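Local coordinates for transcriptional regulatory protein (Chlamydia trachomatis, PDB 3Q7R) that may act as a global positive regulator of transcription that binds DNA, including an element of its own promoter, and is captured here as its receiver domain, at residues A[43-48]-A[54-59]; A[76-81]-A[89-94]. All blocks are in the same frame, centred on the assembly; numbering follows the deposited sequence.

Contact 1. Residues A[43-48]-A[54-59]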
ATOM      1  N   GLN A  43     -19.878  -9.688  -0.744  1.00 14.87           N
ATOM      2  CA  GLN A  43     -19.469 -10.097  -2.082  1.00 12.93           C
ATOM      3  C   GLN A  43     -19.653  -9.052  -3.146  1.00 14.31           C
ATOM      4  O   GLN A  43     -19.530  -9.360  -4.312  1.00 14.26           O
ATOM      5  CB  GLN A  43     -20.194 -11.421  -2.479  1.00 17.01           C
ATOM      6  CG  GLN A  43     -19.549 -12.618  -1.806  1.00 21.05           C
ATOM      7  CD  GLN A  43     -19.817 -12.699  -0.338  1.00 21.42           C
ATOM      8  OE1 GLN A  43     -20.985 -12.779   0.099  1.00 25.63           O
ATOM      9  NE2 GLN A  43     -18.730 -12.776   0.452  1.00 22.35           N
ATOM     10  N   GLN A  44     -20.021  -7.820  -2.769  1.00 14.87           N
ATOM     11  CA  GLN A  44     -20.105  -6.759  -3.766  1.00 16.19           C
ATOM     12  C   GLN A  44     -19.627  -5.462  -3.129  1.00 13.69           C
ATOM     13  O   GLN A  44     -19.712  -5.292  -1.920  1.00 15.47           O
ATOM     14  CB  GLN A  44     -21.537  -6.569  -4.312  1.00 21.87           C
ATOM     15  CG  GLN A  44     -22.576  -5.880  -3.413  1.00 35.27           C
ATOM     16  CD  GLN A  44     -23.245  -6.782  -2.344  1.00 59.25           C
ATOM     17  OE1 GLN A  44     -23.293  -8.002  -2.492  1.00 55.09           O
ATOM     18  NE2 GLN A  44     -23.773  -6.167  -1.264  1.00 59.72           N
ATOM     19  N   TYR A  45     -19.030  -4.603  -3.933  1.00 13.02           N
ATOM     20  CA  TYR A  45     -18.429  -3.392  -3.338  1.00 12.69           C
ATOM     21  C   TYR A  45     -19.504  -2.527  -2.649  1.00 14.15           C
ATOM     22  O   TYR A  45     -20.574  -2.252  -3.216  1.00 15.62           O
ATOM     23  CB  TYR A  45     -17.707  -2.543  -4.410  1.00 14.13           C
ATOM     24  CG  TYR A  45     -17.200  -1.272  -3.814  1.00 12.81           C
ATOM     25  CD1 TYR A  45     -16.062  -1.281  -3.013  1.00 13.78           C
ATOM     26  CD2 TYR A  45     -17.900  -0.075  -3.944  1.00 12.52           C
ATOM     27  CE1 TYR A  45     -15.585  -0.148  -2.359  1.00 14.56           C
ATOM     28  CE2 TYR A  45     -17.458   1.042  -3.290  1.00 14.71           C
ATOM     29  CZ  TYR A  45     -16.287   1.030  -2.513  1.00 13.25           C
ATOM     30  OH  TYR A  45     -15.851   2.181  -1.838  1.00 14.97           O
ATOM     31  N   LYS A  46     -19.171  -2.115  -1.444  1.00 11.08           N
ATOM     32  CA  LYS A  46     -19.970  -1.111  -0.711  1.00 10.86           C
ATOM     33  C   LYS A  46     -19.113  -0.578   0.409  1.00 12.27           C
ATOM     34  O   LYS A  46     -17.958  -1.006   0.616  1.00 13.27           O
ATOM     35  CB  LYS A  46     -21.240  -1.756  -0.166  1.00 14.63           C
ATOM     36  CG  LYS A  46     -20.880  -2.832   0.852  1.00 13.71           C
ATOM     37  CD  LYS A  46     -22.091  -3.613   1.502  1.00 24.08           C
ATOM     38  CE  LYS A  46     -23.093  -2.805   2.130  1.00 33.76           C
ATOM     39  NZ  LYS A  46     -24.028  -3.715   2.922  1.00 25.44           N
ATOM     40  N   GLN A  47     -19.655   0.412   1.115  1.00 12.47           N
ATOM     41  CA  GLN A  47     -19.142   0.750   2.430  1.00 13.49           C
ATOM     42  C   GLN A  47     -20.303   0.592   3.418  1.00 18.05           C
ATOM     43  O   GLN A  47     -21.454   0.343   3.016  1.00 16.80           O
ATOM     44  CB  GLN A  47     -18.560   2.175   2.506  1.00 14.76           C
ATOM     45  CG  GLN A  47     -17.594   2.414   1.339  1.00 15.35           C
ATOM     46  CD  GLN A  47     -16.831   3.678   1.461  1.00 17.40           C
ATOM     47  OE1 GLN A  47     -17.284   4.627   2.122  1.00 17.67           O
ATOM     48  NE2 GLN A  47     -15.722   3.770   0.735  1.00 17.01           N
ATOM     49  N   GLU A  48     -19.964   0.619   4.695  1.00 16.41           N
ATOM     50  CA  GLU A  48     -20.953   0.576   5.778  1.00 15.72           C
ATOM     51  C   GLU A  48     -20.643   1.725   6.716  1.00 15.00           C
ATOM     52  O   GLU A  48     -19.513   2.212   6.739  1.00 14.13           O
ATOM     53  CB  GLU A  48     -20.927  -0.782   6.503  1.00 19.04           C
ATOM     54  CG  GLU A  48     -21.519  -1.869   5.649  1.00 19.01           C
ATOM     55  CD  GLU A  48     -21.477  -3.261   6.223  1.00 31.78           C
ATOM     56  OE1 GLU A  48     -20.848  -3.451   7.268  1.00 31.05           O
ATOM     57  OE2 GLU A  48     -22.098  -4.166   5.601  1.00 31.91           O
ATOM     58  N   VAL A  54     -12.363  -0.582   4.005  1.00 12.18           N
ATOM     59  CA  VAL A  54     -12.904  -1.637   3.135  1.00 13.55           C
ATOM     60  C   VAL A  54     -11.756  -2.222   2.338  1.00 13.07           C
ATOM     61  O   VAL A  54     -11.011  -1.475   1.712  1.00 14.23           O
ATOM     62  CB  VAL A  54     -13.948  -1.074   2.145  1.00 13.06           C
ATOM     63  CG1 VAL A  54     -14.471  -2.210   1.238  1.00 14.52           C
ATOM     64  CG2 VAL A  54     -15.096  -0.444   2.980  1.00 15.11           C
ATOM     65  N   VAL A  55     -11.586  -3.545   2.388  1.00 12.50           N
ATOM     66  CA  VAL A  55     -10.491  -4.219   1.642  1.00 12.46           C
ATOM     67  C   VAL A  55     -11.220  -4.870   0.490  1.00 11.39           C
ATOM     68  O   VAL A  55     -12.094  -5.692   0.720  1.00 12.83           O
ATOM     69  CB  VAL A  55      -9.816  -5.270   2.515  1.00 11.48           C
ATOM     70  CG1 VAL A  55      -8.752  -5.996   1.687  1.00 11.58           C
ATOM     71  CG2 VAL A  55      -9.125  -4.597   3.704  1.00 16.67           C
ATOM     72  N   CYS A  56     -10.956  -4.429  -0.758  1.00 10.93           N
ATOM     73  CA  CYS A  56     -11.792  -4.910  -1.869  1.00 11.33           C
ATOM     74  C   CYS A  56     -10.985  -5.616  -2.938  1.00 11.72           C
ATOM     75  O   CYS A  56      -9.992  -5.066  -3.390  1.00 11.74           O
ATOM     76  CB  CYS A  56     -12.445  -3.679  -2.525  1.00 13.00           C
ATOM     77  SG  CYS A  56     -13.719  -4.099  -3.754  1.00 12.73           S
ATOM     78  N   GLU A  57     -11.425  -6.799  -3.356  1.00 11.16           N
ATOM     79  CA  GLU A  57     -10.803  -7.417  -4.498  1.00 11.81           C
ATOM     80  C   GLU A  57     -10.888  -6.509  -5.736  1.00 11.02           C
ATOM     81  O   GLU A  57     -11.951  -5.914  -6.034  1.00 12.05           O
ATOM     82  CB  GLU A  57     -11.581  -8.688  -4.852  1.00 12.93           C
ATOM     83  CG  GLU A  57     -11.458  -9.742  -3.769  1.00 11.67           C
ATOM     84  CD  GLU A  57     -10.103 -10.393  -3.736  1.00 15.90           C
ATOM     85  OE1 GLU A  57      -9.222 -10.098  -4.570  1.00 14.42           O
ATOM     86  OE2 GLU A  57      -9.861 -11.189  -2.806  1.00 15.99           O
ATOM     87  N   TYR A  58      -9.795  -6.435  -6.497  1.00 11.53           N
ATOM     88  CA  TYR A  58      -9.837  -5.642  -7.716  1.00 11.78           C
ATOM     89  C   TYR A  58     -10.968  -6.130  -8.647  1.00 13.26           C
ATOM     90  O   TYR A  58     -11.642  -5.332  -9.309  1.00 12.24           O
ATOM     91  CB  TYR A  58      -8.487  -5.706  -8.414  1.00 11.99           C
ATOM     92  CG  TYR A  58      -8.427  -4.834  -9.665  1.00 11.30           C
ATOM     93  CD1 TYR A  58      -8.328  -3.434  -9.532  1.00 11.35           C
ATOM     94  CD2 TYR A  58      -8.487  -5.397 -10.924  1.00 11.49           C
ATOM     95  CE1 TYR A  58      -8.266  -2.620 -10.679  1.00 11.71           C
ATOM     96  CE2 TYR A  58      -8.439  -4.580 -12.079  1.00 13.21           C
ATOM     97  CZ  TYR A  58      -8.295  -3.200 -11.906  1.00 12.21           C
ATOM     98  OH  TYR A  58      -8.231  -2.394 -13.057  1.00 13.35           O
ATOM     99  N   SER A  59     -11.169  -7.446  -8.729  1.00 11.34           N
ATOM    100  CA  SER A  59     -12.268  -7.939  -9.538  1.00 11.37           C
ATOM    101  C   SER A  59     -13.655  -7.496  -9.100  1.00 12.27           C
ATOM    102  O   SER A  59     -14.621  -7.692  -9.878  1.00 13.96           O
ATOM    103  CB  SER A  59     -12.259  -9.464  -9.641  1.00 13.00           C
ATOM    104  OG  SER A  59     -11.083  -9.956 -10.324  1.00 14.73           O
TER
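The Tyr45 ring presents an edge to Cys56 and is met obliquely by Val54. Cys56 SG lies 3.7 Å from Tyr45 CD1 and 5.0 Å from the centroid of the Tyr45 ring, 76° off the ring normal, so this sulfur-aromatic contact is made near the ring plane. Val54 CG1 approaches Tyr45 CE1 at 4.3 Å, while Pro62, Ile65 and Val76 supply further packing round the tyrosine. With CG anti to its backbone N (chi1 175°), Tyr45 brings its ring closer to the strand than its first side-chain bond would suggest.

In a canonical receiver domain a helix links the second and third strands of the sheet; here residues 43-48 cross that place without regular secondary structure, and 54-57 end the central third strand. The strand closes on Glu57, probably at the position where typical receivers carry the phosphoacceptor aspartate.

Nearer the start of the strand segment, Val54 points at the loop and spreads its methyls around a backbone oxygen: Lys46 O is 3.7 Å from Val54 CG1 and 3.8 Å from Val54 CG2. The extended Gln47 chain crosses Val54 at about a right angle, touching through CG. Its amide is divided between two partners: OE1 accepts from Ser74 N, and Gln47 NE2 makes a weak, bent bond to Tyr45 OH (3.0 Å, 133°).

Contact 2. Residues A[76-81]-A[89-94]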
ATOM      1  N   VAL A  76     -10.086   2.634   1.436  1.00 12.82           N
ATOM      2  CA  VAL A  76     -10.168   1.370   0.648  1.00 12.34           C
ATOM      3  C   VAL A  76      -8.788   0.841   0.282  1.00 15.20           C
ATOM      4  O   VAL A  76      -7.961   1.599  -0.253  1.00 15.70           O
ATOM      5  CB  VAL A  76     -10.991   1.574  -0.638  1.00 12.58           C
ATOM      6  CG1 VAL A  76     -10.984   0.262  -1.453  1.00 14.78           C
ATOM      7  CG2 VAL A  76     -12.479   1.971  -0.319  1.00 14.07           C
ATOM      8  N   LEU A  77      -8.508  -0.431   0.607  1.00 11.64           N
ATOM      9  CA  LEU A  77      -7.265  -1.076   0.186  1.00 12.34           C
ATOM     10  C   LEU A  77      -7.669  -2.130  -0.814  1.00 13.66           C
ATOM     11  O   LEU A  77      -8.614  -2.896  -0.540  1.00 13.68           O
ATOM     12  CB  LEU A  77      -6.615  -1.766   1.414  1.00 13.05           C
ATOM     13  CG  LEU A  77      -5.405  -2.692   1.151  1.00 12.71           C
ATOM     14  CD1 LEU A  77      -4.199  -1.868   0.715  1.00 15.94           C
ATOM     15  CD2 LEU A  77      -5.067  -3.444   2.448  1.00 14.85           C
ATOM     16  N   VAL A  78      -6.960  -2.199  -1.933  1.00 11.44           N
ATOM     17  CA  VAL A  78      -7.370  -3.082  -3.033  1.00  9.97           C
ATOM     18  C   VAL A  78      -6.480  -4.328  -3.116  1.00 12.71           C
ATOM     19  O   VAL A  78      -5.272  -4.245  -2.915  1.00 12.55           O
ATOM     20  CB  VAL A  78      -7.322  -2.292  -4.346  1.00  9.38           C
ATOM     21  CG1 VAL A  78      -7.493  -3.223  -5.538  1.00 14.55           C
ATOM     22  CG2 VAL A  78      -8.355  -1.177  -4.320  1.00 11.83           C
ATOM     23  N   LEU A  79      -7.083  -5.492  -3.370  1.00 11.59           N
ATOM     24  CA  LEU A  79      -6.324  -6.732  -3.519  1.00 11.04           C
ATOM     25  C   LEU A  79      -6.302  -7.132  -4.990  1.00 12.09           C
ATOM     26  O   LEU A  79      -7.357  -7.333  -5.601  1.00 13.56           O
ATOM     27  CB  LEU A  79      -6.946  -7.872  -2.727  1.00 11.27           C
ATOM     28  CG  LEU A  79      -7.226  -7.570  -1.262  1.00 14.69           C
ATOM     29  CD1 LEU A  79      -7.736  -8.908  -0.575  1.00 14.32           C
ATOM     30  CD2 LEU A  79      -5.940  -7.006  -0.594  1.00 14.37           C
ATOM     31  N   LEU A  80      -5.111  -7.245  -5.551  1.00 11.60           N
ATOM     32  CA  LEU A  80      -4.955  -7.528  -7.003  1.00 10.69           C
ATOM     33  C   LEU A  80      -4.467  -8.952  -7.241  1.00 13.19           C
ATOM     34  O   LEU A  80      -3.557  -9.410  -6.562  1.00 14.58           O
ATOM     35  CB  LEU A  80      -3.864  -6.628  -7.617  1.00 13.74           C
ATOM     36  CG  LEU A  80      -4.394  -5.372  -8.230  1.00 14.50           C
ATOM     37  CD1 LEU A  80      -3.268  -4.367  -8.454  1.00 15.89           C
ATOM     38  CD2 LEU A  80      -5.002  -5.714  -9.617  1.00 14.45           C
ATOM     39  N   ASP A  81      -4.999  -9.624  -8.253  1.00 11.22           N
ATOM     40  CA  ASP A  81      -4.465 -10.965  -8.582  1.00 14.43           C
ATOM     41  C   ASP A  81      -3.134 -10.902  -9.329  1.00 16.43           C
ATOM     42  O   ASP A  81      -2.410 -11.922  -9.371  1.00 16.19           O
ATOM     43  CB  ASP A  81      -5.412 -11.701  -9.537  1.00 13.81           C
ATOM     44  CG  ASP A  81      -6.724 -12.124  -8.889  1.00 14.79           C
ATOM     45  OD1 ASP A  81      -6.810 -12.285  -7.660  1.00 15.92           O
ATOM     46  OD2 ASP A  81      -7.665 -12.468  -9.666  1.00 15.00           O
ATOM     47  N   VAL A  89      -0.918   1.883 -12.106  1.00 12.31           N
ATOM     48  CA  VAL A  89      -0.933   3.363 -12.149  1.00 14.98           C
ATOM     49  C   VAL A  89      -2.361   3.901 -11.990  1.00 13.52           C
ATOM     50  O   VAL A  89      -2.602   4.882 -11.222  1.00 14.13           O
ATOM     51  CB  VAL A  89      -0.335   3.870 -13.493  1.00 17.73           C
ATOM     52  CG1 VAL A  89      -0.630   5.374 -13.681  1.00 15.65           C
ATOM     53  CG2 VAL A  89       1.185   3.566 -13.559  1.00 16.41           C
ATOM     54  N   ASP A  90      -3.323   3.273 -12.664  1.00 13.72           N
ATOM     55  CA  ASP A  90      -4.731   3.726 -12.561  1.00 12.84           C
ATOM     56  C   ASP A  90      -5.269   3.648 -11.113  1.00 12.94           C
ATOM     57  O   ASP A  90      -5.909   4.613 -10.630  1.00 13.30           O
ATOM     58  CB  ASP A  90      -5.613   2.900 -13.520  1.00 11.68           C
ATOM     59  CG  ASP A  90      -7.076   3.268 -13.435  1.00 12.19           C
ATOM     60  OD1 ASP A  90      -7.435   4.365 -13.898  1.00 18.39           O
ATOM     61  OD2 ASP A  90      -7.846   2.436 -12.919  1.00 16.77           O
ATOM     62  N   LEU A  91      -4.917   2.555 -10.402  1.00 12.38           N
ATOM     63  CA  LEU A  91      -5.358   2.430  -8.996  1.00 12.33           C
ATOM     64  C   LEU A  91      -4.772   3.546  -8.158  1.00 10.70           C
ATOM     65  O   LEU A  91      -5.498   4.225  -7.396  1.00 12.49           O
ATOM     66  CB  LEU A  91      -4.936   1.101  -8.356  1.00 12.69           C
ATOM     67  CG  LEU A  91      -5.833  -0.080  -8.753  1.00 14.64           C
ATOM     68  CD1 LEU A  91      -5.159  -1.383  -8.271  1.00 14.95           C
ATOM     69  CD2 LEU A  91      -7.295   0.031  -8.177  1.00 12.72           C
ATOM     70  N   LEU A  92      -3.475   3.772  -8.310  1.00 11.31           N
ATOM     71  CA  LEU A  92      -2.806   4.758  -7.462  1.00 11.93           C
ATOM     72  C   LEU A  92      -3.365   6.170  -7.755  1.00 13.30           C
ATOM     73  O   LEU A  92      -3.597   6.985  -6.847  1.00 12.62           O
ATOM     74  CB  LEU A  92      -1.311   4.719  -7.713  1.00 12.74           C
ATOM     75  CG  LEU A  92      -0.646   3.388  -7.274  1.00 11.67           C
ATOM     76  CD1 LEU A  92       0.770   3.293  -7.931  1.00 16.15           C
ATOM     77  CD2 LEU A  92      -0.537   3.271  -5.717  1.00 13.77           C
ATOM     78  N   ASP A  93      -3.572   6.437  -9.037  1.00 13.01           N
ATOM     79  CA  ASP A  93      -4.055   7.763  -9.431  1.00 15.41           C
ATOM     80  C   ASP A  93      -5.501   7.987  -8.977  1.00 16.21           C
ATOM     81  O   ASP A  93      -5.909   9.148  -8.769  1.00 15.51           O
ATOM     82  CB  ASP A  93      -3.980   7.937 -10.955  1.00 14.32           C
ATOM     83  CG  ASP A  93      -2.543   8.159 -11.470  1.00 16.98           C
ATOM     84  OD1 ASP A  93      -1.624   8.296 -10.653  1.00 18.26           O
ATOM     85  OD2 ASP A  93      -2.398   8.216 -12.728  1.00 19.81           O
ATOM     86  N   ARG A  94      -6.266   6.910  -8.815  1.00 13.45           N
ATOM     87  CA  ARG A  94      -7.622   6.992  -8.306  1.00 11.61           C
ATOM     88  C   ARG A  94      -7.679   7.035  -6.771  1.00 14.94           C
ATOM     89  O   ARG A  94      -8.765   7.117  -6.220  1.00 14.43           O
ATOM     90  CB  ARG A  94      -8.472   5.803  -8.827  1.00 12.65           C
ATOM     91  CG  ARG A  94      -8.823   5.940 -10.336  1.00 14.03           C
ATOM     92  CD  ARG A  94      -9.156   4.528 -10.946  1.00 21.24           C
ATOM     93  NE  ARG A  94     -10.293   3.974 -10.283  1.00 23.10           N
ATOM     94  CZ  ARG A  94     -10.635   2.695 -10.240  1.00 13.16           C
ATOM     95  NH1 ARG A  94      -9.907   1.685 -10.805  1.00 14.76           N
ATOM     96  NH2 ARG A  94     -11.732   2.393  -9.592  1.00 14.77           N
TER
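Val78 and Leu80 on strand 75-80 meet Leu91 on helix 85-93, two successive elements of a beta-alpha-beta unit that strand 97-100 completes in the receiver fold. The contact across the segments is wholly apolar and buried, and Leu91 is the helical residue that makes it. Its CG lies beside the backbone N and anti to the carbonyl carbon (chi1 -79°), which turns CG to the strand side, where both CD1 and CD2 touch. The tips then divide the work. Leu91 CD1 packs on Leu80 CD1 at a close 3.5 Å and on Val78 CG1 at 4.0 Å, whereas Leu91 CD2 sits 4.2 Å from Val78 CG2, so both valine methyls are engaged. Leu80 reaches its partner with chi1 at -94°, strained away from a staggered position. Leu61 and Tyr58 extend this apolar layer beside Leu91 and Leu80.

Intersubunit contacts use other residues of the same helix: Leu92 packs on Leu114 of the second subunit, and Asp93 OD1 is hydrogen-bonded to Ser110 OG of that subunit. OmpR/PhoB receivers also dimerise through this region, but the interface interactions here are unusual for the subfamily.

Ionic and polar bonds hold the end of the segment. The Arg94 guanidinium is gripped through NH2 by Ile65 O, and Arg94 NH1 forms a salt bridge with Asp90 OD2 at 3.0 Å, the carboxylate oxygen lying 15° out of the guanidinium plane.

Contact 1 closes before contact 2 opens along the chain, and their centres lie 12 Å apart. They share the parallel five-stranded sheet, ordered 2-1-3-4-5: contact 1 uses strand 51-57 and contact 2 its neighbour, strand 75-80. The backbones join the two directly, with probable hydrogen bonds from Cys56 N to Leu77 O (2.8 Å) and from Tyr58 N to Leu79 O (2.7 Å); Tyr58 CG also packs 3.5 Å from Leu80 CD2. The non-helical connection 43-48 and helix 85-93, which reaches the second subunit, are thus tied through adjacent interior strands. At the C-terminal ends of those strands, Arg101 makes salt bridges with both Glu57 and Asp81.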